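Long-range contact in Slr0280 protein (Synechocystis sp., PDB 5H3K), which is of unknown function but carries a phosphodiester glycosidase (NAGPA-like) domain and so may act on phosphodiester-linked sugars: residues W67-T78 with L137-V145. Residues are numbered along the deposited sequence; the frame is centred on the assembly and turned at random.
Sequences WGQWQEGGQTRT and LQAQGNTLV
The closest CA atoms of two beta hairpins, those of Trp67 and Leu144, are 7.2 Å apart, and strands 67-72 and 143-145 run at 75° to each other. No backbone-to-backbone hydrogen bond joins the hairpins; side chains of 67-78 meet both side chains and backbone carbonyls of 137-145. Residues 137-145 turn back on themselves through a type II' beta turn from Gln140 to Thr143, with Gly141 at its positive-phi corner. Trp67 lies against this small hairpin. A chi1 of 63° tucks its ring over its own backbone and turns the NE1 edge to the turn. Leu144 CB lies over one face of the Trp67 indole, 3.6 Å from the centroid of its five-membered ring and almost on the normal, a CH-pi contact. At the far end of the indole, Trp67 CH2 meets Ala139 CB at 3.4 Å. Trp67 NE1 donates to Asn142 O at 3.0 Å; the oxygen lies near the indole plane, but the donor stands well above the carbonyl plane. Gln69, extended beyond CG, makes the second polar bridge: Gln69 NE2 gives one hydrogen bond to Leu137 O (3.1 Å) and another to Thr78 OG1 (2.9 Å), both acceptors near the amide plane. Thr78 presents OG1 and CB to Leu137 CD1, while Thr78 CG2 meets Leu144 CD2 tip to tip at 3.6 Å. Leu80, on the same strand as Thr78, touches both Trp67 and Leu144. Both hairpins belong to one mixed sheet, linked through strand 55-58, whose Ile56 touches Trp67; this contact adds side-chain bonds between them. The two acceptors at Gln69 NE2 account for the rotation of its buried amide, and the indole N-H fixes Trp67 to the turn while Leu144 packs on one face and Ala139 touches the ring obliquely.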
loop_
_atom_site.group_PDB
_atom_site.type_symbol
_atom_site.label_atom_id
_atom_site.label_comp_id
_atom_site.label_asym_id
_atom_site.label_seq_id
_atom_site.Cartn_x
_atom_site.Cartn_y
_atom_site.Cartn_z
ATOM N N TRP A 67 -18.792 -1.819 6.661
ATOM C CA TRP A 67 -19.995 -2.632 6.786
ATOM C C TRP A 67 -21.121 -2.041 5.953
ATOM O O TRP A 67 -21.113 -0.849 5.611
ATOM C CB TRP A 67 -20.428 -2.760 8.254
ATOM C CG TRP A 67 -20.783 -1.453 8.848
ATOM C CD1 TRP A 67 -19.945 -0.585 9.477
ATOM C CD2 TRP A 67 -22.082 -0.844 8.860
ATOM N NE1 TRP A 67 -20.639 0.531 9.878
ATOM C CE2 TRP A 67 -21.952 0.396 9.515
ATOM C CE3 TRP A 67 -23.339 -1.227 8.385
ATOM C CZ2 TRP A 67 -23.036 1.259 9.702
ATOM C CZ3 TRP A 67 -24.414 -0.370 8.576
ATOM C CH2 TRP A 67 -24.252 0.860 9.222
ATOM N N GLY A 68 -22.076 -2.893 5.606
ATOM C CA GLY A 68 -23.278 -2.453 4.922
ATOM C C GLY A 68 -24.436 -3.375 5.257
ATOM O O GLY A 68 -24.234 -4.557 5.551
ATOM N N GLN A 69 -25.648 -2.829 5.230
ATOM C CA GLN A 69 -26.847 -3.618 5.465
ATOM C C GLN A 69 -27.800 -3.452 4.298
ATOM O O GLN A 69 -27.931 -2.357 3.745
ATOM C CB GLN A 69 -27.523 -3.213 6.783
ATOM C CG GLN A 69 -26.823 -3.749 8.017
ATOM C CD GLN A 69 -27.489 -3.315 9.313
ATOM O OE1 GLN A 69 -28.056 -2.224 9.403
ATOM N NE2 GLN A 69 -27.422 -4.174 10.326
ATOM N N TRP A 70 -28.451 -4.548 3.918
ATOM C CA TRP A 70 -29.377 -4.520 2.795
ATOM C C TRP A 70 -30.555 -5.464 3.010
ATOM O O TRP A 70 -30.573 -6.250 3.960
ATOM C CB TRP A 70 -28.657 -4.863 1.486
ATOM C CG TRP A 70 -28.122 -6.263 1.433
ATOM C CD1 TRP A 70 -28.737 -7.356 0.897
ATOM C CD2 TRP A 70 -26.858 -6.716 1.931
ATOM N NE1 TRP A 70 -27.930 -8.463 1.025
ATOM C CE2 TRP A 70 -26.775 -8.099 1.666
ATOM C CE3 TRP A 70 -25.794 -6.091 2.591
ATOM C CZ2 TRP A 70 -25.662 -8.867 2.025
ATOM C CZ3 TRP A 70 -24.688 -6.856 2.947
ATOM C CH2 TRP A 70 -24.633 -8.226 2.664
ATOM N N GLN A 71 -31.531 -5.377 2.108
ATOM C CA GLN A 71 -32.726 -6.212 2.147
ATOM C C GLN A 71 -32.601 -7.405 1.213
ATOM O O GLN A 71 -32.309 -7.249 0.027
ATOM C CB GLN A 71 -33.942 -5.390 1.722
ATOM C CG GLN A 71 -34.704 -4.737 2.851
ATOM C CD GLN A 71 -36.197 -4.972 2.722
ATOM O OE1 GLN A 71 -36.724 -5.950 3.255
ATOM N NE2 GLN A 71 -36.884 -4.092 1.991
ATOM N N GLU A 72 -32.837 -8.599 1.739
ATOM C CA GLU A 72 -32.780 -9.796 0.915
ATOM C C GLU A 72 -33.767 -10.843 1.432
ATOM O O GLU A 72 -33.597 -11.385 2.528
ATOM C CB GLU A 72 -31.352 -10.359 0.873
ATOM C CG GLU A 72 -31.122 -11.378 -0.228
ATOM C CD GLU A 72 -29.739 -12.008 -0.186
ATOM O OE1 GLU A 72 -28.771 -11.330 0.234
ATOM O OE2 GLU A 72 -29.624 -13.191 -0.575
ATOM N N GLY A 73 -34.801 -11.119 0.639
ATOM C CA GLY A 73 -35.826 -12.069 1.032
ATOM C C GLY A 73 -36.611 -11.560 2.227
ATOM O O GLY A 73 -36.856 -12.297 3.188
ATOM N N GLY A 74 -36.989 -10.286 2.170
ATOM C CA GLY A 74 -37.727 -9.650 3.247
ATOM C C GLY A 74 -36.971 -9.495 4.559
ATOM O O GLY A 74 -37.556 -9.086 5.566
ATOM N N GLN A 75 -35.676 -9.816 4.549
ATOM C CA GLN A 75 -34.837 -9.751 5.750
ATOM C C GLN A 75 -33.754 -8.688 5.632
ATOM O O GLN A 75 -33.310 -8.358 4.535
ATOM C CB GLN A 75 -34.139 -11.090 5.990
ATOM C CG GLN A 75 -35.022 -12.244 6.411
ATOM C CD GLN A 75 -34.207 -13.502 6.629
ATOM O OE1 GLN A 75 -32.999 -13.434 6.881
ATOM N NE2 GLN A 75 -34.854 -14.658 6.517
ATOM N N THR A 76 -33.306 -8.178 6.774
ATOM C CA THR A 76 -32.149 -7.293 6.804
ATOM C C THR A 76 -30.864 -8.118 6.936
ATOM O O THR A 76 -30.700 -8.883 7.891
ATOM C CB THR A 76 -32.236 -6.297 7.970
ATOM O OG1 THR A 76 -33.440 -5.534 7.849
ATOM C CG2 THR A 76 -31.044 -5.353 7.958
ATOM N N ARG A 77 -29.960 -7.974 5.971
ATOM C CA ARG A 77 -28.695 -8.698 6.016
ATOM C C ARG A 77 -27.589 -7.734 6.389
ATOM O O ARG A 77 -27.662 -6.548 6.065
ATOM C CB ARG A 77 -28.377 -9.344 4.665
ATOM C CG ARG A 77 -29.457 -10.280 4.131
ATOM C CD ARG A 77 -29.618 -11.521 5.001
ATOM N NE ARG A 77 -30.588 -12.449 4.426
ATOM C CZ ARG A 77 -30.279 -13.405 3.551
ATOM N NH1 ARG A 77 -29.020 -13.566 3.156
ATOM N NH2 ARG A 77 -31.225 -14.202 3.070
ATOM N N THR A 78 -26.570 -8.242 7.075
ATOM C CA THR A 78 -25.415 -7.423 7.424
ATOM C C THR A 78 -24.161 -8.015 6.821
ATOM O O THR A 78 -23.885 -9.218 6.978
ATOM C CB THR A 78 -25.220 -7.319 8.945
ATOM O OG1 THR A 78 -26.425 -6.835 9.550
ATOM C CG2 THR A 78 -24.066 -6.353 9.264
ATOM N N LEU A 137 -28.390 -7.382 14.639
ATOM C CA LEU A 137 -27.245 -6.479 14.490
ATOM C C LEU A 137 -27.702 -5.052 14.217
ATOM O O LEU A 137 -28.364 -4.791 13.207
ATOM C CB LEU A 137 -26.367 -6.952 13.326
ATOM C CG LEU A 137 -25.588 -8.239 13.577
ATOM C CD1 LEU A 137 -25.118 -8.901 12.279
ATOM C CD2 LEU A 137 -24.411 -7.900 14.443
ATOM N N GLN A 138 -27.339 -4.123 15.097
ATOM C CA GLN A 138 -27.872 -2.767 14.995
ATOM C C GLN A 138 -26.833 -1.695 14.712
ATOM O O GLN A 138 -25.797 -1.615 15.372
ATOM C CB GLN A 138 -28.678 -2.385 16.245
ATOM C CG GLN A 138 -30.056 -3.032 16.325
ATOM C CD GLN A 138 -31.097 -2.110 16.939
ATOM O OE1 GLN A 138 -30.788 -0.991 17.349
ATOM N NE2 GLN A 138 -32.337 -2.574 16.991
ATOM N N ALA A 139 -27.148 -0.854 13.734
ATOM C CA ALA A 139 -26.270 0.226 13.324
ATOM C C ALA A 139 -26.639 1.510 14.037
ATOM O O ALA A 139 -27.810 1.761 14.317
ATOM C CB ALA A 139 -26.355 0.424 11.834
ATOM N N GLN A 140 -25.632 2.327 14.306
ATOM C CA GLN A 140 -25.827 3.607 14.957
ATOM C C GLN A 140 -25.079 4.638 14.129
ATOM O O GLN A 140 -23.963 5.047 14.470
ATOM C CB GLN A 140 -25.271 3.544 16.375
ATOM C CG GLN A 140 -25.608 4.729 17.248
ATOM C CD GLN A 140 -25.616 4.352 18.716
ATOM O OE1 GLN A 140 -25.843 3.191 19.063
ATOM N NE2 GLN A 140 -25.365 5.329 19.587
ATOM N N GLY A 141 -25.684 5.034 13.014
ATOM C CA GLY A 141 -25.042 5.947 12.087
ATOM C C GLY A 141 -23.941 5.253 11.309
ATOM O O GLY A 141 -24.192 4.287 10.586
ATOM N N ASN A 142 -22.714 5.741 11.476
ATOM C CA ASN A 142 -21.571 5.217 10.748
ATOM C C ASN A 142 -20.978 3.964 11.411
ATOM O O ASN A 142 -20.110 3.293 10.839
ATOM C CB ASN A 142 -20.520 6.319 10.603
ATOM C CG ASN A 142 -19.297 5.866 9.846
ATOM O OD1 ASN A 142 -19.364 5.580 8.652
ATOM N ND2 ASN A 142 -18.158 5.807 10.535
ATOM N N THR A 143 -21.474 3.638 12.604
ATOM C CA THR A 143 -20.895 2.564 13.406
ATOM C C THR A 143 -21.846 1.381 13.636
ATOM O O THR A 143 -22.928 1.543 14.203
ATOM C CB THR A 143 -20.431 3.089 14.773
ATOM O OG1 THR A 143 -19.502 4.163 14.579
ATOM C CG2 THR A 143 -19.754 1.975 15.564
ATOM N N LEU A 144 -21.443 0.194 13.192
ATOM C CA LEU A 144 -22.222 -1.014 13.446
ATOM C C LEU A 144 -21.828 -1.574 14.805
ATOM O O LEU A 144 -20.655 -1.868 15.043
ATOM C CB LEU A 144 -21.965 -2.061 12.362
ATOM C CG LEU A 144 -22.613 -3.450 12.500
ATOM C CD1 LEU A 144 -24.133 -3.379 12.363
ATOM C CD2 LEU A 144 -22.047 -4.395 11.455
ATOM N N VAL A 145 -22.792 -1.730 15.707
ATOM C CA VAL A 145 -22.477 -2.234 17.036
ATOM C C VAL A 145 -22.504 -3.756 17.053
ATOM O O VAL A 145 -23.547 -4.372 16.818
ATOM C CB VAL A 145 -23.453 -1.673 18.100
ATOM C CG1 VAL A 145 -23.065 -2.172 19.493
ATOM C CG2 VAL A 145 -23.458 -0.153 18.056
#